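Local coordinates for glyoxylate-induced Protein (Pseudomonas aeruginosa, PDB 1SQ4) that is of unknown function but has a double cupin fold and may act as a ureidoglycine aminohydrolase, at residues Y30-K35 with D230-E235; F68-V73 with G215-E220; I120-D125 with V151-A156; D238-R243 with F258-Y263. All coordinates share one frame; numbering follows the deposited sequence.

How the contacts relate
Contacts 2 and 4 lie in the core, with centres about 7 Å apart. Contacts 1 and 3 are partly buried and farther out, about 34 Å apart between centres. Contacts 1, 2 and 4 all reach one sheet of the C-terminal cupin: strand 30-33 pairs with strand 239-244, which pairs with strand 212-220, which pairs with strand 258-265. Contact 2 joins this sheet to the N-terminal cupin, where contact 3 lies. Chemistry follows place. Contact 1 has polar pairs at both ends of a valine pair. Contacts 2 and 4 are built on aromatic rings and share the bond between Q70 and Y263. Contact 3 is made largely of proline rings.

Contact 1. Residues Y30-K35 with D230-E235; sequences YAVIPK and DWVEVE
The ring of Y30 meets D230 at its edge. D230 OD1 lies near the ring plane, and Y30 OH donates to it at 2.5 Å. OD1 receives the bond on its anti lone pair, the one turned away from OD2. The two side chains cross at about a right angle, and the ring and carboxylate planes are 74° apart. Y30 CG lies between the backbone N and the carbonyl carbon (chi1 64°), which sends the hydroxyl across the gap. Midway, one methyl of each valine meets the other, V32 CG2 to V232 CG2 at 4.2 Å. At the far end K35 and E235 form a salt bridge, NZ to OE1 at 3.4 Å; as a hydrogen bond it is weak. The lysine bends at its last two torsions, while the glutamate runs straight beyond CG. OE1 also has a long, weak ion pair with R23. The backbone N atoms of K35 and E235 both bond to the carboxylate of D238. By pairing with strand 239-244, strand 30-33 adds an N-terminal piece to the C-terminal cupin. It also pairs with strand 25-26 and faces strand 230-235, the edge strand of a second sheet, which pairs with strand 222-227.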
# COMPACT_ATOMS: atom_id res chain seq x y z
N TYR A 30 -7.78 -12.95 -6.15
CA TYR A 30 -9.20 -13.14 -6.30
C TYR A 30 -9.91 -11.90 -6.82
O TYR A 30 -9.32 -10.83 -6.98
CB TYR A 30 -9.80 -13.57 -4.97
CG TYR A 30 -9.67 -12.53 -3.90
CD1 TYR A 30 -8.50 -12.37 -3.18
CD2 TYR A 30 -10.73 -11.66 -3.64
CE1 TYR A 30 -8.38 -11.37 -2.22
CE2 TYR A 30 -10.63 -10.66 -2.69
CZ TYR A 30 -9.45 -10.52 -1.98
OH TYR A 30 -9.35 -9.53 -1.03
N ALA A 31 -11.20 -12.09 -7.11
CA ALA A 31 -12.08 -11.04 -7.60
C ALA A 31 -13.49 -11.29 -7.08
O ALA A 31 -14.00 -12.40 -7.20
CB ALA A 31 -12.09 -11.06 -9.12
N VAL A 32 -14.09 -10.27 -6.48
CA VAL A 32 -15.46 -10.39 -5.99
C VAL A 32 -16.33 -9.49 -6.83
O VAL A 32 -16.02 -8.32 -7.00
CB VAL A 32 -15.63 -9.89 -4.55
CG1 VAL A 32 -17.05 -10.15 -4.10
CG2 VAL A 32 -14.63 -10.54 -3.61
N ILE A 33 -17.42 -10.04 -7.34
CA ILE A 33 -18.34 -9.26 -8.17
C ILE A 33 -19.75 -9.29 -7.57
O ILE A 33 -20.41 -10.33 -7.56
CB ILE A 33 -18.42 -9.82 -9.58
CG1 ILE A 33 -17.02 -10.11 -10.10
CG2 ILE A 33 -19.11 -8.81 -10.50
CD1 ILE A 33 -17.07 -10.85 -11.39
N PRO A 34 -20.21 -8.15 -7.05
CA PRO A 34 -21.53 -7.98 -6.44
C PRO A 34 -22.67 -8.19 -7.41
O PRO A 34 -22.52 -8.00 -8.62
CB PRO A 34 -21.51 -6.55 -5.94
CG PRO A 34 -20.10 -6.33 -5.64
CD PRO A 34 -19.41 -6.94 -6.84
N LYS A 35 -23.83 -8.54 -6.87
CA LYS A 35 -25.00 -8.75 -7.69
C LYS A 35 -25.45 -7.46 -8.36
O LYS A 35 -26.11 -7.50 -9.40
CB LYS A 35 -26.13 -9.34 -6.85
CG LYS A 35 -26.50 -8.52 -5.64
CD LYS A 35 -27.35 -9.34 -4.72
CE LYS A 35 -28.72 -8.77 -4.60
NZ LYS A 35 -28.61 -7.44 -3.97
N ASP A 230 -8.23 -11.93 3.37
CA ASP A 230 -9.25 -10.88 3.32
C ASP A 230 -10.67 -11.38 3.55
O ASP A 230 -11.18 -12.18 2.78
CB ASP A 230 -9.20 -10.15 1.98
CG ASP A 230 -7.98 -9.26 1.83
OD1 ASP A 230 -7.62 -8.94 0.68
OD2 ASP A 230 -7.39 -8.88 2.85
N TRP A 231 -11.31 -10.92 4.62
CA TRP A 231 -12.68 -11.32 4.88
C TRP A 231 -13.63 -10.39 4.13
O TRP A 231 -13.49 -9.16 4.18
CB TRP A 231 -12.99 -11.27 6.37
CG TRP A 231 -12.27 -12.29 7.22
CD1 TRP A 231 -11.11 -12.11 7.91
CD2 TRP A 231 -12.71 -13.62 7.51
NE1 TRP A 231 -10.80 -13.24 8.62
CE2 TRP A 231 -11.76 -14.19 8.39
CE3 TRP A 231 -13.81 -14.39 7.10
CZ2 TRP A 231 -11.88 -15.49 8.88
CZ3 TRP A 231 -13.93 -15.69 7.59
CH2 TRP A 231 -12.97 -16.22 8.47
N VAL A 232 -14.59 -10.98 3.43
CA VAL A 232 -15.57 -10.18 2.69
C VAL A 232 -16.98 -10.76 2.84
O VAL A 232 -17.18 -11.96 2.78
CB VAL A 232 -15.18 -10.06 1.17
CG1 VAL A 232 -13.85 -9.33 1.03
CG2 VAL A 232 -15.09 -11.42 0.51
N GLU A 233 -17.95 -9.88 3.07
CA GLU A 233 -19.31 -10.33 3.19
C GLU A 233 -19.82 -10.61 1.79
O GLU A 233 -19.58 -9.84 0.87
CB GLU A 233 -20.18 -9.25 3.83
CG GLU A 233 -20.12 -9.21 5.35
CD GLU A 233 -21.14 -8.26 5.95
OE1 GLU A 233 -20.97 -7.03 5.79
OE2 GLU A 233 -22.11 -8.75 6.56
N VAL A 234 -20.52 -11.74 1.64
CA VAL A 234 -21.08 -12.10 0.34
C VAL A 234 -22.50 -12.59 0.55
O VAL A 234 -22.82 -13.15 1.59
CB VAL A 234 -20.26 -13.21 -0.33
CG1 VAL A 234 -18.85 -12.71 -0.64
CG2 VAL A 234 -20.23 -14.44 0.56
N GLU A 235 -23.36 -12.38 -0.45
CA GLU A 235 -24.75 -12.82 -0.35
C GLU A 235 -25.19 -13.41 -1.69
O GLU A 235 -24.43 -13.39 -2.66
CB GLU A 235 -25.64 -11.64 -0.00
CG GLU A 235 -25.55 -10.51 -1.01
CD GLU A 235 -26.50 -9.37 -0.72
OE1 GLU A 235 -26.51 -8.40 -1.51
OE2 GLU A 235 -27.23 -9.43 0.30

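Contact 2. Residues F68-V73 with G215-E220; sequences FSQYIV and GLYVLE
Y217 reaches across to Q70 and I72 because its CG lies anti to the backbone N (chi1 -178°). Both partners approach the ring obliquely, at CD2 and CE2. I72 comes from the opposite direction. Its CG1 branch is anti to the carbonyl carbon and continues straight (chi2 -179°), so CD1 ends 3.5 Å from Y217 CE2. The same methyl is 3.6 Å from Y217 OH. Q70 is also extended and crosses the tyrosine at about a right angle. Its amide NE2 is 3.8 Å from Y217 CD2, and the amide and ring planes are 68° apart. This joins the two halves of a bicupin: strand 69-76 belongs to the sheet of the N-terminal cupin and strand 212-220, which carries a classic beta bulge at L219 and E220 facing R259, to that of the C-terminal cupin. The amide of Q70 is held at both ends by other residues: OE1 bonds to Y263 OH, and NE2 donates to H139 ND1. Those two bonds fix which way the amide is turned. H139, on strand 136-144, also meets the ring of Y217 edge-to-face and touches I72.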
# COMPACT_ATOMS: atom_id res chain seq x y z
N PHE A 68 -13.50 -21.17 -18.57
CA PHE A 68 -14.94 -21.25 -18.47
C PHE A 68 -15.63 -19.97 -18.90
O PHE A 68 -15.03 -18.90 -18.97
CB PHE A 68 -15.36 -21.57 -17.02
CG PHE A 68 -15.07 -22.98 -16.60
CD1 PHE A 68 -15.80 -24.05 -17.13
CD2 PHE A 68 -14.11 -23.25 -15.64
CE1 PHE A 68 -15.58 -25.36 -16.70
CE2 PHE A 68 -13.88 -24.55 -15.20
CZ PHE A 68 -14.62 -25.62 -15.74
N SER A 69 -16.91 -20.11 -19.19
CA SER A 69 -17.74 -19.00 -19.57
C SER A 69 -19.07 -19.28 -18.87
O SER A 69 -19.56 -20.41 -18.86
CB SER A 69 -17.90 -18.93 -21.09
OG SER A 69 -19.18 -19.34 -21.52
N GLN A 70 -19.63 -18.26 -18.23
CA GLN A 70 -20.89 -18.42 -17.52
C GLN A 70 -21.85 -17.33 -17.95
O GLN A 70 -21.46 -16.16 -18.07
CB GLN A 70 -20.62 -18.34 -16.02
CG GLN A 70 -21.86 -18.28 -15.16
CD GLN A 70 -21.53 -18.14 -13.68
OE1 GLN A 70 -20.43 -17.71 -13.31
NE2 GLN A 70 -22.49 -18.48 -12.82
N TYR A 71 -23.10 -17.69 -18.21
CA TYR A 71 -24.09 -16.69 -18.57
C TYR A 71 -25.32 -16.89 -17.70
O TYR A 71 -25.57 -18.00 -17.21
CB TYR A 71 -24.54 -16.83 -20.03
CG TYR A 71 -23.47 -17.04 -21.07
CD1 TYR A 71 -22.24 -16.40 -20.99
CD2 TYR A 71 -23.74 -17.79 -22.21
CE1 TYR A 71 -21.31 -16.50 -22.02
CE2 TYR A 71 -22.82 -17.89 -23.24
CZ TYR A 71 -21.60 -17.23 -23.14
OH TYR A 71 -20.70 -17.28 -24.17
N ILE A 72 -26.08 -15.83 -17.49
CA ILE A 72 -27.31 -15.94 -16.72
C ILE A 72 -28.37 -15.44 -17.68
O ILE A 72 -28.57 -14.24 -17.86
CB ILE A 72 -27.27 -15.11 -15.41
CG1 ILE A 72 -26.21 -15.68 -14.45
CG2 ILE A 72 -28.60 -15.20 -14.69
CD1 ILE A 72 -26.10 -14.95 -13.11
N VAL A 73 -29.03 -16.41 -18.33
CA VAL A 73 -30.03 -16.14 -19.34
C VAL A 73 -31.47 -15.97 -18.88
O VAL A 73 -31.98 -16.75 -18.10
CB VAL A 73 -29.99 -17.23 -20.41
CG1 VAL A 73 -31.02 -16.94 -21.48
CG2 VAL A 73 -28.60 -17.29 -21.00
N GLY A 215 -14.73 -20.77 -10.28
CA GLY A 215 -15.69 -19.76 -9.91
C GLY A 215 -16.67 -20.21 -8.87
O GLY A 215 -16.92 -21.41 -8.71
N LEU A 216 -17.22 -19.24 -8.14
CA LEU A 216 -18.20 -19.47 -7.09
C LEU A 216 -19.33 -18.49 -7.30
O LEU A 216 -19.08 -17.31 -7.44
CB LEU A 216 -17.58 -19.22 -5.72
CG LEU A 216 -16.83 -20.36 -5.06
CD1 LEU A 216 -16.04 -21.16 -6.07
CD2 LEU A 216 -15.89 -19.77 -4.00
N TYR A 217 -20.57 -18.98 -7.31
CA TYR A 217 -21.72 -18.09 -7.47
C TYR A 217 -22.69 -18.38 -6.33
O TYR A 217 -23.29 -19.44 -6.27
CB TYR A 217 -22.42 -18.33 -8.82
CG TYR A 217 -23.59 -17.40 -9.05
CD1 TYR A 217 -24.80 -17.60 -8.41
CD2 TYR A 217 -23.47 -16.28 -9.88
CE1 TYR A 217 -25.86 -16.72 -8.57
CE2 TYR A 217 -24.53 -15.39 -10.05
CZ TYR A 217 -25.72 -15.62 -9.39
OH TYR A 217 -26.78 -14.76 -9.56
N VAL A 218 -22.84 -17.42 -5.42
CA VAL A 218 -23.72 -17.64 -4.29
C VAL A 218 -25.18 -17.73 -4.72
O VAL A 218 -25.75 -16.76 -5.21
CB VAL A 218 -23.56 -16.52 -3.25
CG1 VAL A 218 -24.32 -16.87 -1.99
CG2 VAL A 218 -22.08 -16.32 -2.94
N LEU A 219 -25.77 -18.90 -4.53
CA LEU A 219 -27.16 -19.12 -4.89
C LEU A 219 -28.12 -18.70 -3.78
O LEU A 219 -29.22 -18.22 -4.04
CB LEU A 219 -27.42 -20.60 -5.22
CG LEU A 219 -26.90 -21.13 -6.56
CD1 LEU A 219 -27.31 -22.57 -6.74
CD2 LEU A 219 -27.45 -20.26 -7.69
N GLU A 220 -27.69 -18.88 -2.54
CA GLU A 220 -28.54 -18.55 -1.42
C GLU A 220 -27.77 -18.27 -0.15
O GLU A 220 -26.74 -18.89 0.11
CB GLU A 220 -29.49 -19.71 -1.18
CG GLU A 220 -30.25 -19.65 0.11
CD GLU A 220 -31.04 -20.91 0.34
OE1 GLU A 220 -30.47 -22.00 0.14
OE2 GLU A 220 -32.23 -20.81 0.72

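Contact 3. Residues I120-D125 with V151-A156; sequences IPPGAD and VPLPEA
P121, which packs against P154 and A156, has its carbonyl O bonded by A124 N at 2.9 Å. This bond closes a type II beta turn from P121 to A124, with P122 and G123 at its corners. G123 has a positive phi of 74°, a value that suits glycine. The turn presents two proline rings to the segment 151-156. P121 CB lies 3.2 Å from P154 O, a contact of a carbon with a carbonyl oxygen. P121 CD, next to the ring nitrogen, packs on A156 CB at 3.5 Å. Beyond it, P122 CG touches one leucine branch, L153 CD2, at 3.8 Å. L153 CG is anti to its carbonyl carbon (chi1 -60°). The two side chains run at a slant to each other, and only CD2 reaches P122 CG. The contact lies beside the edge of the N-terminal cupin sheet. There strand 116-120 ends next to the start of its antiparallel partner, strand 157-160. On the other segment, L153 and P154 also touch Y145. Polar bonds nearby include the turn bond and the salt bridge of E155 with R188, but none joins the two segments. Proline has no backbone N-H to give. The side chains meet through apolar atoms, P121 CD with A156 CB and P122 CG with L153 CD2, and one carbonyl oxygen, P154 O, lies against P121 CB. The loops are therefore held together by van der Waals contact.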
# COMPACT_ATOMS: atom_id res chain seq x y z
N ILE A 120 -24.84 -31.12 -20.99
CA ILE A 120 -24.88 -31.30 -22.42
C ILE A 120 -23.47 -31.58 -22.88
O ILE A 120 -22.58 -30.78 -22.64
CB ILE A 120 -25.38 -30.02 -23.08
CG1 ILE A 120 -26.71 -29.63 -22.45
CG2 ILE A 120 -25.52 -30.20 -24.56
CD1 ILE A 120 -27.27 -28.35 -23.02
N PRO A 121 -23.24 -32.75 -23.49
CA PRO A 121 -21.91 -33.13 -23.98
C PRO A 121 -21.53 -32.37 -25.25
O PRO A 121 -22.40 -31.92 -26.00
CB PRO A 121 -22.04 -34.64 -24.20
CG PRO A 121 -23.50 -34.82 -24.49
CD PRO A 121 -24.15 -33.91 -23.48
N PRO A 122 -20.23 -32.23 -25.51
CA PRO A 122 -19.75 -31.51 -26.69
C PRO A 122 -20.32 -31.98 -28.01
O PRO A 122 -20.38 -33.18 -28.27
CB PRO A 122 -18.24 -31.68 -26.60
CG PRO A 122 -18.10 -33.02 -25.97
CD PRO A 122 -19.15 -33.02 -24.89
N GLY A 123 -20.76 -31.02 -28.82
CA GLY A 123 -21.34 -31.32 -30.11
C GLY A 123 -22.74 -31.90 -30.02
O GLY A 123 -23.36 -32.21 -31.03
N ALA A 124 -23.27 -32.05 -28.81
CA ALA A 124 -24.60 -32.62 -28.66
C ALA A 124 -25.70 -31.68 -29.15
O ALA A 124 -25.69 -30.48 -28.85
CB ALA A 124 -24.85 -33.01 -27.21
N ASP A 125 -26.65 -32.22 -29.90
CA ASP A 125 -27.75 -31.40 -30.39
C ASP A 125 -28.80 -31.24 -29.31
O ASP A 125 -29.15 -32.19 -28.61
CB ASP A 125 -28.41 -32.03 -31.62
CG ASP A 125 -27.46 -32.15 -32.78
OD1 ASP A 125 -26.73 -31.17 -33.06
OD2 ASP A 125 -27.46 -33.23 -33.42
N VAL A 151 -10.86 -42.71 -23.72
CA VAL A 151 -11.94 -42.31 -22.86
C VAL A 151 -13.07 -41.78 -23.71
O VAL A 151 -12.88 -40.86 -24.50
CB VAL A 151 -11.50 -41.25 -21.87
CG1 VAL A 151 -12.63 -40.90 -20.94
CG2 VAL A 151 -10.29 -41.76 -21.09
N PRO A 152 -14.25 -42.39 -23.59
CA PRO A 152 -15.42 -41.97 -24.37
C PRO A 152 -16.06 -40.69 -23.83
O PRO A 152 -15.94 -40.38 -22.65
CB PRO A 152 -16.35 -43.17 -24.23
CG PRO A 152 -16.03 -43.68 -22.86
CD PRO A 152 -14.53 -43.64 -22.86
N LEU A 153 -16.72 -39.96 -24.71
CA LEU A 153 -17.39 -38.71 -24.32
C LEU A 153 -18.41 -38.96 -23.22
O LEU A 153 -19.02 -40.03 -23.16
CB LEU A 153 -18.13 -38.11 -25.49
CG LEU A 153 -17.33 -37.72 -26.72
CD1 LEU A 153 -18.30 -37.59 -27.87
CD2 LEU A 153 -16.58 -36.42 -26.49
N PRO A 154 -18.62 -37.97 -22.36
CA PRO A 154 -19.58 -38.11 -21.27
C PRO A 154 -20.99 -38.08 -21.83
O PRO A 154 -21.26 -37.39 -22.82
CB PRO A 154 -19.27 -36.91 -20.39
CG PRO A 154 -18.81 -35.89 -21.37
CD PRO A 154 -17.92 -36.68 -22.29
N GLU A 155 -21.88 -38.85 -21.22
CA GLU A 155 -23.27 -38.91 -21.67
C GLU A 155 -24.11 -37.88 -20.94
O GLU A 155 -23.89 -37.61 -19.77
CB GLU A 155 -23.84 -40.31 -21.47
CG GLU A 155 -23.49 -41.28 -22.60
CD GLU A 155 -23.58 -42.74 -22.17
OE1 GLU A 155 -22.97 -43.10 -21.13
OE2 GLU A 155 -24.23 -43.54 -22.89
N ALA A 156 -25.06 -37.29 -21.67
CA ALA A 156 -25.95 -36.29 -21.12
C ALA A 156 -26.84 -36.87 -20.04
O ALA A 156 -26.89 -38.08 -19.85
CB ALA A 156 -26.82 -35.71 -22.21

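Contact 4. Residues D238-R243 with F258-Y263; sequences DFMWLR and FRYLLY
F239 and Y263 make the tight part of this contact within the C-terminal cupin barrel. Strands 239-243 and 258-263 flank strand 212-220 in one sheet. Their axes are 9.3 Å apart and run the same general way, 46° from parallel, so side chains must bridge the gap. F239 CG is anti to the backbone N (chi1 -179°), and the ring extends until CZ is 3.1 Å from Y263 OH. F239 CE1 also packs on Y263 CZ at 4.0 Å. The two side chains cross at about a right angle. Y263 OH is hydrogen-bonded to Q70 OE1, in the other cupin half, so this packing sits at the interface between the halves. W241 joins it more loosely: Y263 CE1 lies at the edge of the indole, 4.4 Å from W241 CZ3. P60 touches both F239 and W241. On the other side of the sheet the contact is about as loose, and it too is buried and not open to solvent. There selenomethionine M240 and Y260 both rest on L216. Y260 OH bonds to Y225 OH, which ties the ring to strand 222-227. The terminal methyl of the selenomethionine comes obliquely to the same ring, with M240 CE 4.4 Å from Y260 CE1.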
# COMPACT_ATOMS: atom_id res chain seq x y z
N ASP A 238 -23.84 -12.80 -5.55
CA ASP A 238 -22.46 -12.38 -5.66
C ASP A 238 -21.65 -13.51 -6.27
O ASP A 238 -21.98 -14.68 -6.09
CB ASP A 238 -21.89 -12.00 -4.30
CG ASP A 238 -22.57 -10.77 -3.70
OD1 ASP A 238 -23.33 -10.08 -4.43
OD2 ASP A 238 -22.33 -10.48 -2.50
N PHE A 239 -20.61 -13.13 -7.00
CA PHE A 239 -19.73 -14.08 -7.66
C PHE A 239 -18.29 -13.85 -7.19
O PHE A 239 -17.83 -12.71 -7.10
CB PHE A 239 -19.80 -13.88 -9.17
CG PHE A 239 -18.93 -14.83 -9.94
CD1 PHE A 239 -19.24 -16.18 -10.00
CD2 PHE A 239 -17.77 -14.38 -10.55
CE1 PHE A 239 -18.41 -17.07 -10.64
CE2 PHE A 239 -16.93 -15.27 -11.20
CZ PHE A 239 -17.25 -16.62 -11.24
N MSE A 240 -17.59 -14.93 -6.86
CA MSE A 240 -16.20 -14.86 -6.43
C MSE A 240 -15.35 -15.68 -7.37
O MSE A 240 -15.71 -16.81 -7.68
CB MSE A 240 -16.02 -15.41 -5.01
CG MSE A 240 -16.85 -14.73 -3.93
SE MSE A 240 -16.75 -15.66 -2.23
CE MSE A 240 -17.65 -17.30 -2.68
N TRP A 241 -14.23 -15.12 -7.81
CA TRP A 241 -13.33 -15.84 -8.70
C TRP A 241 -12.00 -16.05 -8.01
O TRP A 241 -11.39 -15.09 -7.56
CB TRP A 241 -13.10 -15.07 -9.99
CG TRP A 241 -12.07 -15.71 -10.85
CD1 TRP A 241 -10.77 -15.34 -10.98
CD2 TRP A 241 -12.23 -16.91 -11.62
NE1 TRP A 241 -10.11 -16.23 -11.79
CE2 TRP A 241 -10.98 -17.20 -12.20
CE3 TRP A 241 -13.31 -17.75 -11.89
CZ2 TRP A 241 -10.77 -18.30 -13.02
CZ3 TRP A 241 -13.11 -18.85 -12.70
CH2 TRP A 241 -11.85 -19.11 -13.26
N LEU A 242 -11.55 -17.30 -7.96
CA LEU A 242 -10.28 -17.65 -7.33
C LEU A 242 -9.19 -18.02 -8.34
O LEU A 242 -9.44 -18.80 -9.26
CB LEU A 242 -10.49 -18.80 -6.35
CG LEU A 242 -11.14 -18.36 -5.04
CD1 LEU A 242 -12.57 -18.83 -4.95
CD2 LEU A 242 -10.31 -18.93 -3.89
N ARG A 243 -7.99 -17.48 -8.14
CA ARG A 243 -6.84 -17.68 -9.02
C ARG A 243 -6.11 -19.01 -8.95
O ARG A 243 -5.77 -19.59 -10.00
CB ARG A 243 -5.79 -16.57 -8.81
CG ARG A 243 -5.83 -15.43 -9.83
CD ARG A 243 -4.67 -15.47 -10.82
NE ARG A 243 -4.83 -14.45 -11.87
CZ ARG A 243 -4.78 -13.14 -11.64
NH1 ARG A 243 -4.94 -12.28 -12.64
NH2 ARG A 243 -4.56 -12.70 -10.42
N PHE A 258 -26.49 -21.38 3.54
CA PHE A 258 -25.64 -20.56 2.67
C PHE A 258 -25.03 -21.49 1.64
O PHE A 258 -24.33 -22.42 2.00
CB PHE A 258 -24.51 -19.91 3.47
CG PHE A 258 -23.46 -19.26 2.62
CD1 PHE A 258 -23.77 -18.14 1.84
CD2 PHE A 258 -22.17 -19.77 2.57
CE1 PHE A 258 -22.79 -17.54 1.04
CE2 PHE A 258 -21.19 -19.18 1.77
CZ PHE A 258 -21.51 -18.06 1.00
N ARG A 259 -25.28 -21.25 0.36
CA ARG A 259 -24.73 -22.16 -0.63
C ARG A 259 -24.40 -21.53 -1.97
O ARG A 259 -25.00 -20.53 -2.36
CB ARG A 259 -25.67 -23.37 -0.79
CG ARG A 259 -27.16 -23.03 -1.00
CD ARG A 259 -28.09 -24.21 -0.64
NE ARG A 259 -27.76 -25.46 -1.33
CZ ARG A 259 -28.56 -26.06 -2.21
NH1 ARG A 259 -29.74 -25.54 -2.51
NH2 ARG A 259 -28.17 -27.19 -2.80
N TYR A 260 -23.42 -22.08 -2.67
CA TYR A 260 -23.07 -21.52 -3.94
C TYR A 260 -22.74 -22.52 -5.00
O TYR A 260 -22.23 -23.60 -4.72
CB TYR A 260 -21.92 -20.54 -3.80
CG TYR A 260 -20.71 -21.08 -3.08
CD1 TYR A 260 -20.39 -20.64 -1.79
CD2 TYR A 260 -19.85 -21.99 -3.70
CE1 TYR A 260 -19.24 -21.08 -1.14
CE2 TYR A 260 -18.69 -22.44 -3.05
CZ TYR A 260 -18.40 -21.98 -1.78
OH TYR A 260 -17.25 -22.38 -1.14
N LEU A 261 -23.04 -22.14 -6.23
CA LEU A 261 -22.76 -22.96 -7.39
C LEU A 261 -21.26 -22.84 -7.66
O LEU A 261 -20.71 -21.74 -7.61
CB LEU A 261 -23.56 -22.43 -8.57
CG LEU A 261 -23.33 -23.06 -9.93
CD1 LEU A 261 -23.97 -24.43 -9.99
CD2 LEU A 261 -23.91 -22.14 -10.99
N LEU A 262 -20.61 -23.96 -7.94
CA LEU A 262 -19.18 -23.97 -8.20
C LEU A 262 -18.83 -24.79 -9.42
O LEU A 262 -19.36 -25.89 -9.62
CB LEU A 262 -18.44 -24.53 -6.98
CG LEU A 262 -16.92 -24.74 -7.04
CD1 LEU A 262 -16.40 -24.90 -5.63
CD2 LEU A 262 -16.56 -25.95 -7.89
N TYR A 263 -17.93 -24.27 -10.24
CA TYR A 263 -17.48 -24.98 -11.44
C TYR A 263 -15.97 -24.96 -11.53
O TYR A 263 -15.33 -23.95 -11.25
CB TYR A 263 -18.11 -24.37 -12.70
CG TYR A 263 -18.00 -22.86 -12.85
CD1 TYR A 263 -16.93 -22.28 -13.52
CD2 TYR A 263 -19.00 -22.02 -12.36
CE1 TYR A 263 -16.86 -20.89 -13.71
CE2 TYR A 263 -18.94 -20.64 -12.54
CZ TYR A 263 -17.88 -20.07 -13.22
OH TYR A 263 -17.85 -18.70 -13.41